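Long-range contact in gamma-D-glutamyl-L-lysine dipeptidyl-peptidase (Bacillus cereus ATCC 10987, PDB 3H41), which probably cleaves gamma-D-glutamyl-L-lysine bonds in murein peptides as a cysteine peptidase of the NlpC/P60 family, releasing L-Ala-gamma-D-Glu dipeptides: residues Q181-T195 with H221-R233. Numbering follows the deposited sequence.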
loop_
_atom_site.group_PDB
_atom_site.type_symbol
_atom_site.label_atom_id
_atom_site.label_comp_id
_atom_site.label_asym_id
_atom_site.label_seq_id
_atom_site.Cartn_x
_atom_site.Cartn_y
_atom_site.Cartn_z
ATOM N N GLN A 181 -5.258 -12.634 8.391
ATOM C CA GLN A 181 -3.905 -12.034 8.244
ATOM C C GLN A 181 -2.938 -12.923 8.983
ATOM O O GLN A 181 -1.833 -13.262 8.489
ATOM C CB GLN A 181 -3.867 -10.615 8.834
ATOM C CG GLN A 181 -2.480 -9.913 8.925
ATOM C CD GLN A 181 -1.913 -9.484 7.563
ATOM O OE1 GLN A 181 -2.583 -9.623 6.551
ATOM N NE2 GLN A 181 -0.660 -8.988 7.543
ATOM N N ASN A 182 -3.398 -13.337 10.162
ATOM C CA ASN A 182 -2.618 -14.179 11.055
ATOM C C ASN A 182 -2.346 -15.545 10.483
ATOM O O ASN A 182 -1.419 -16.216 10.927
ATOM C CB ASN A 182 -3.342 -14.323 12.380
ATOM C CG ASN A 182 -3.848 -12.988 12.914
ATOM O OD1 ASN A 182 -4.790 -12.384 12.357
ATOM N ND2 ASN A 182 -3.230 -12.520 14.002
ATOM N N ASP A 183 -3.148 -15.977 9.510
ATOM C CA ASP A 183 -2.938 -17.290 8.903
ATOM C C ASP A 183 -2.282 -17.290 7.529
ATOM O O ASP A 183 -2.250 -18.330 6.860
ATOM C CB ASP A 183 -4.251 -18.046 8.846
ATOM C CG ASP A 183 -4.768 -18.360 10.215
ATOM O OD1 ASP A 183 -3.987 -18.932 11.000
ATOM O OD2 ASP A 183 -5.919 -17.975 10.513
ATOM N N ILE A 184 -1.759 -16.141 7.108
ATOM C CA ILE A 184 -0.962 -16.107 5.900
ATOM C C ILE A 184 0.335 -16.782 6.296
ATOM O O ILE A 184 0.882 -16.483 7.324
ATOM C CB ILE A 184 -0.733 -14.679 5.358
ATOM C CG1 ILE A 184 -2.062 -14.066 4.935
ATOM C CG2 ILE A 184 0.267 -14.719 4.187
ATOM C CD1 ILE A 184 -1.973 -12.546 4.636
ATOM N N PRO A 185 0.790 -17.743 5.510
ATOM C CA PRO A 185 2.010 -18.420 5.915
ATOM C C PRO A 185 3.194 -17.490 6.013
ATOM O O PRO A 185 3.277 -16.477 5.273
ATOM C CB PRO A 185 2.217 -19.413 4.808
ATOM C CG PRO A 185 0.813 -19.667 4.262
ATOM C CD PRO A 185 0.193 -18.351 4.311
ATOM N N THR A 186 4.130 -17.849 6.885
ATOM C CA THR A 186 5.381 -17.098 7.012
ATOM C C THR A 186 6.211 -17.182 5.757
ATOM O O THR A 186 6.490 -18.271 5.270
ATOM C CB THR A 186 6.219 -17.599 8.198
ATOM O OG1 THR A 186 5.445 -17.424 9.376
ATOM C CG2 THR A 186 7.494 -16.750 8.367
ATOM N N PRO A 187 6.583 -16.026 5.189
ATOM C CA PRO A 187 7.283 -16.077 3.897
ATOM C C PRO A 187 8.748 -16.455 4.047
ATOM O O PRO A 187 9.355 -16.146 5.030
ATOM C CB PRO A 187 7.184 -14.615 3.374
ATOM C CG PRO A 187 7.088 -13.796 4.642
ATOM C CD PRO A 187 6.266 -14.649 5.617
ATOM N N ALA A 188 9.295 -17.083 3.021
ATOM C CA ALA A 188 10.729 -17.158 2.825
ATOM C C ALA A 188 11.122 -15.813 2.221
ATOM O O ALA A 188 10.266 -15.099 1.628
ATOM C CB ALA A 188 11.053 -18.290 1.870
ATOM N N ALA A 189 12.394 -15.452 2.362
ATOM C CA ALA A 189 12.870 -14.197 1.800
ATOM C C ALA A 189 12.637 -14.139 0.299
ATOM O O ALA A 189 12.216 -13.102 -0.243
ATOM C CB ALA A 189 14.356 -13.967 2.135
ATOM N N ASP A 190 12.846 -15.259 -0.387
ATOM C CA ASP A 190 12.606 -15.276 -1.834
ATOM C C ASP A 190 11.165 -14.914 -2.237
ATOM O O ASP A 190 10.959 -14.299 -3.306
ATOM C CB ASP A 190 12.971 -16.621 -2.465
ATOM C CG ASP A 190 14.471 -16.812 -2.643
ATOM O OD1 ASP A 190 15.270 -15.834 -2.543
ATOM O OD2 ASP A 190 14.847 -17.987 -2.905
ATOM N N ASP A 191 10.189 -15.305 -1.425
ATOM C CA ASP A 191 8.777 -14.947 -1.671
ATOM C C ASP A 191 8.593 -13.413 -1.699
ATOM O O ASP A 191 7.889 -12.873 -2.555
ATOM C CB ASP A 191 7.849 -15.494 -0.602
ATOM C CG ASP A 191 7.958 -17.033 -0.403
ATOM O OD1 ASP A 191 8.497 -17.723 -1.267
ATOM O OD2 ASP A 191 7.484 -17.517 0.637
ATOM N N LEU A 192 9.204 -12.739 -0.729
ATOM C CA LEU A 192 9.190 -11.274 -0.634
ATOM C C LEU A 192 9.850 -10.632 -1.856
ATOM O O LEU A 192 9.317 -9.694 -2.431
ATOM C CB LEU A 192 9.901 -10.798 0.618
ATOM C CG LEU A 192 9.431 -11.280 2.007
ATOM C CD1 LEU A 192 10.372 -10.769 3.045
ATOM C CD2 LEU A 192 8.001 -10.865 2.339
ATOM N N ILE A 193 10.967 -11.209 -2.282
ATOM C CA ILE A 193 11.723 -10.685 -3.381
ATOM C C ILE A 193 10.916 -10.849 -4.660
ATOM O O ILE A 193 10.783 -9.909 -5.452
ATOM C CB ILE A 193 13.140 -11.354 -3.465
ATOM C CG1 ILE A 193 13.942 -10.951 -2.214
ATOM C CG2 ILE A 193 13.833 -10.974 -4.776
ATOM C CD1 ILE A 193 15.288 -11.643 -2.030
ATOM N N ASN A 194 10.317 -12.023 -4.806
ATOM C CA ASN A 194 9.557 -12.334 -5.977
ATOM C C ASN A 194 8.353 -11.423 -6.054
ATOM O O ASN A 194 7.992 -10.937 -7.153
ATOM C CB ASN A 194 9.193 -13.837 -6.005
ATOM C CG ASN A 194 10.353 -14.675 -6.506
ATOM O OD1 ASN A 194 11.141 -14.208 -7.341
ATOM N ND2 ASN A 194 10.516 -15.866 -5.951
ATOM N N THR A 195 7.772 -11.136 -4.892
ATOM C CA THR A 195 6.672 -10.174 -4.814
ATOM C C THR A 195 7.094 -8.799 -5.332
ATOM O O THR A 195 6.467 -8.237 -6.211
ATOM C CB THR A 195 6.074 -10.084 -3.393
ATOM O OG1 THR A 195 5.413 -11.328 -3.077
ATOM C CG2 THR A 195 5.053 -8.928 -3.303
ATOM N N HIS A 221 6.194 -1.825 3.157
ATOM C CA HIS A 221 5.049 -2.114 4.019
ATOM C C HIS A 221 4.097 -3.069 3.317
ATOM O O HIS A 221 3.653 -4.043 3.918
ATOM C CB HIS A 221 4.328 -0.814 4.391
ATOM C CG HIS A 221 2.984 -1.018 5.014
ATOM N ND1 HIS A 221 2.836 -1.377 6.337
ATOM C CD2 HIS A 221 1.736 -0.920 4.501
ATOM C CE1 HIS A 221 1.546 -1.447 6.623
ATOM N NE2 HIS A 221 0.855 -1.184 5.530
ATOM N N THR A 222 3.820 -2.810 2.037
ATOM C CA THR A 222 2.872 -3.653 1.259
ATOM C C THR A 222 3.373 -5.072 1.014
ATOM O O THR A 222 2.616 -6.024 1.147
ATOM C CB THR A 222 2.489 -2.970 -0.078
ATOM O OG1 THR A 222 1.813 -1.734 0.213
ATOM C CG2 THR A 222 1.582 -3.883 -0.954
ATOM N N ILE A 223 4.655 -5.218 0.711
ATOM C CA ILE A 223 5.269 -6.525 0.460
ATOM C C ILE A 223 5.172 -7.367 1.728
ATOM O O ILE A 223 4.707 -8.521 1.689
ATOM C CB ILE A 223 6.750 -6.389 0.085
ATOM C CG1 ILE A 223 6.887 -5.890 -1.357
ATOM C CG2 ILE A 223 7.480 -7.726 0.228
ATOM C CD1 ILE A 223 8.299 -5.526 -1.715
ATOM N N TYR A 224 5.562 -6.777 2.861
ATOM C CA TYR A 224 5.487 -7.531 4.127
ATOM C C TYR A 224 4.060 -7.823 4.556
ATOM O O TYR A 224 3.776 -8.945 4.959
ATOM C CB TYR A 224 6.286 -6.835 5.228
ATOM C CG TYR A 224 7.731 -7.255 5.216
ATOM C CD1 TYR A 224 8.155 -8.389 5.968
ATOM C CD2 TYR A 224 8.688 -6.584 4.475
ATOM C CE1 TYR A 224 9.449 -8.797 5.969
ATOM C CE2 TYR A 224 10.013 -7.013 4.474
ATOM C CZ TYR A 224 10.374 -8.122 5.242
ATOM O OH TYR A 224 11.657 -8.589 5.265
ATOM N N LYS A 225 3.167 -6.845 4.428
ATOM C CA LYS A 225 1.803 -6.979 4.902
ATOM C C LYS A 225 1.053 -8.074 4.151
ATOM O O LYS A 225 0.296 -8.861 4.760
ATOM C CB LYS A 225 1.054 -5.667 4.767
ATOM C CG LYS A 225 -0.347 -5.775 5.354
ATOM C CD LYS A 225 -0.807 -4.571 6.111
ATOM C CE LYS A 225 -2.278 -4.709 6.523
ATOM N NZ LYS A 225 -3.023 -3.399 6.515
ATOM N N SER A 226 1.316 -8.149 2.849
ATOM C CA SER A 226 0.694 -9.168 1.973
ATOM C C SER A 226 1.142 -10.585 2.280
ATOM O O SER A 226 0.508 -11.550 1.821
ATOM C CB SER A 226 0.962 -8.836 0.506
ATOM O OG SER A 226 2.319 -9.049 0.110
ATOM N N HIS A 227 2.243 -10.711 3.020
ATOM C CA HIS A 227 2.785 -11.988 3.466
ATOM C C HIS A 227 2.613 -12.177 4.982
ATOM O O HIS A 227 3.334 -12.988 5.621
ATOM C CB HIS A 227 4.265 -12.101 3.063
ATOM C CG HIS A 227 4.457 -12.294 1.594
ATOM N ND1 HIS A 227 4.259 -13.513 0.980
ATOM C CD2 HIS A 227 4.767 -11.420 0.604
ATOM C CE1 HIS A 227 4.490 -13.393 -0.316
ATOM N NE2 HIS A 227 4.786 -12.132 -0.577
ATOM N N GLY A 228 1.659 -11.447 5.546
ATOM C CA GLY A 228 1.221 -11.642 6.948
ATOM C C GLY A 228 2.016 -10.916 8.031
ATOM O O GLY A 228 1.806 -11.142 9.218
ATOM N N ILE A 229 2.924 -10.042 7.633
ATOM C CA ILE A 229 3.794 -9.327 8.611
ATOM C C ILE A 229 3.529 -7.828 8.506
ATOM O O ILE A 229 3.825 -7.203 7.493
ATOM C CB ILE A 229 5.276 -9.649 8.378
ATOM C CG1 ILE A 229 5.513 -11.152 8.477
ATOM C CG2 ILE A 229 6.151 -8.853 9.372
ATOM C CD1 ILE A 229 6.920 -11.584 8.240
ATOM N N THR A 230 2.933 -7.257 9.548
ATOM C CA THR A 230 2.570 -5.851 9.527
ATOM C C THR A 230 3.730 -5.060 10.119
ATOM O O THR A 230 4.099 -5.279 11.279
ATOM C CB THR A 230 1.297 -5.619 10.329
ATOM O OG1 THR A 230 0.246 -6.379 9.724
ATOM C CG2 THR A 230 0.936 -4.137 10.304
ATOM N N ILE A 231 4.347 -4.229 9.277
ATOM C CA ILE A 231 5.442 -3.353 9.676
ATOM C C ILE A 231 4.890 -1.925 9.593
ATOM O O ILE A 231 3.864 -1.722 9.007
ATOM C CB ILE A 231 6.717 -3.573 8.794
ATOM C CG1 ILE A 231 6.580 -2.939 7.399
ATOM C CG2 ILE A 231 6.994 -5.072 8.640
ATOM C CD1 ILE A 231 7.815 -3.146 6.470
ATOM N N PRO A 232 5.553 -0.942 10.216
ATOM C CA PRO A 232 5.061 0.438 10.158
ATOM C C PRO A 232 4.956 0.951 8.726
ATOM O O PRO A 232 5.673 0.482 7.841
ATOM C CB PRO A 232 6.105 1.233 10.953
ATOM C CG PRO A 232 6.740 0.213 11.852
ATOM C CD PRO A 232 6.746 -1.072 11.060
ATOM N N ARG A 233 4.052 1.887 8.503
ATOM C CA ARG A 233 3.878 2.478 7.198
ATOM C C ARG A 233 5.091 3.280 6.698
ATOM O O ARG A 233 5.420 3.204 5.523
ATOM C CB ARG A 233 2.628 3.362 7.187
ATOM C CG ARG A 233 2.453 4.243 5.978
ATOM C CD ARG A 233 2.250 3.458 4.788
ATOM N NE ARG A 233 2.154 4.221 3.525
ATOM C CZ ARG A 233 3.169 4.704 2.811
ATOM N NH1 ARG A 233 4.409 4.680 3.257
ATOM N NH2 ARG A 233 2.923 5.242 1.630
HETATM O O HOH W 1 0.371 -9.063 10.498
HETATM O O HOH W 2 0.542 -14.095 9.523
HETATM O O HOH W 3 2.958 -14.455 7.876
HETATM O O HOH W 4 3.553 -15.749 2.771
#
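A Schellman motif ends helix 218-225 of the NlpC/P60 peptidase domain, and residues 181-195, which run from strand 175-178 into helix 189-197, wrap around this helix end. Q181 approaches the turn through its side-chain amide. Its CG stands anti to the backbone N (chi1 172°) and the chain then bends, so that NE2 donates to K225 O (2.9 Å) in the carbonyl plane, on a lone pair. The same oxygen accepts the motif's bond from G228 N, while Q181 OE1 turns to R147 of the neighbouring SH3-like domain. A water bound by Q181 NE2, G228 O and T230 OG1 adds a second link. I184 lies against the turn itself, its CG2 3.5 Å from H227 C, and G228, at positive phi and with no side chain, lets I184 CB come close to the turn.

Further along, helix segments 189-195 and 221-225 are inclined at 133° between their N-to-C directions, with L192 between them. One methyl, CD1, rests 3.4 Å from Y224 CZ; the other, CD2, packs on I223 CG2 (3.8 Å) and obliquely on the H227 imidazole. P187 meets that side chain too, with CG 3.7 Å from H227 CB. Y224 OH bonds G253 O, and L192 also touches M272 of strand 267-275, in the six-stranded antiparallel sheet.

The H227 ring is held at both nitrogens: water 4 joins ND1 to P185 O, and NE2 donates to T195 OG1 at 2.7 Å, only 2° out of the ring plane. That hydroxyl in turn donates a hydrogen bond to D191 O, one helical turn back, 3.0 Å from OG1.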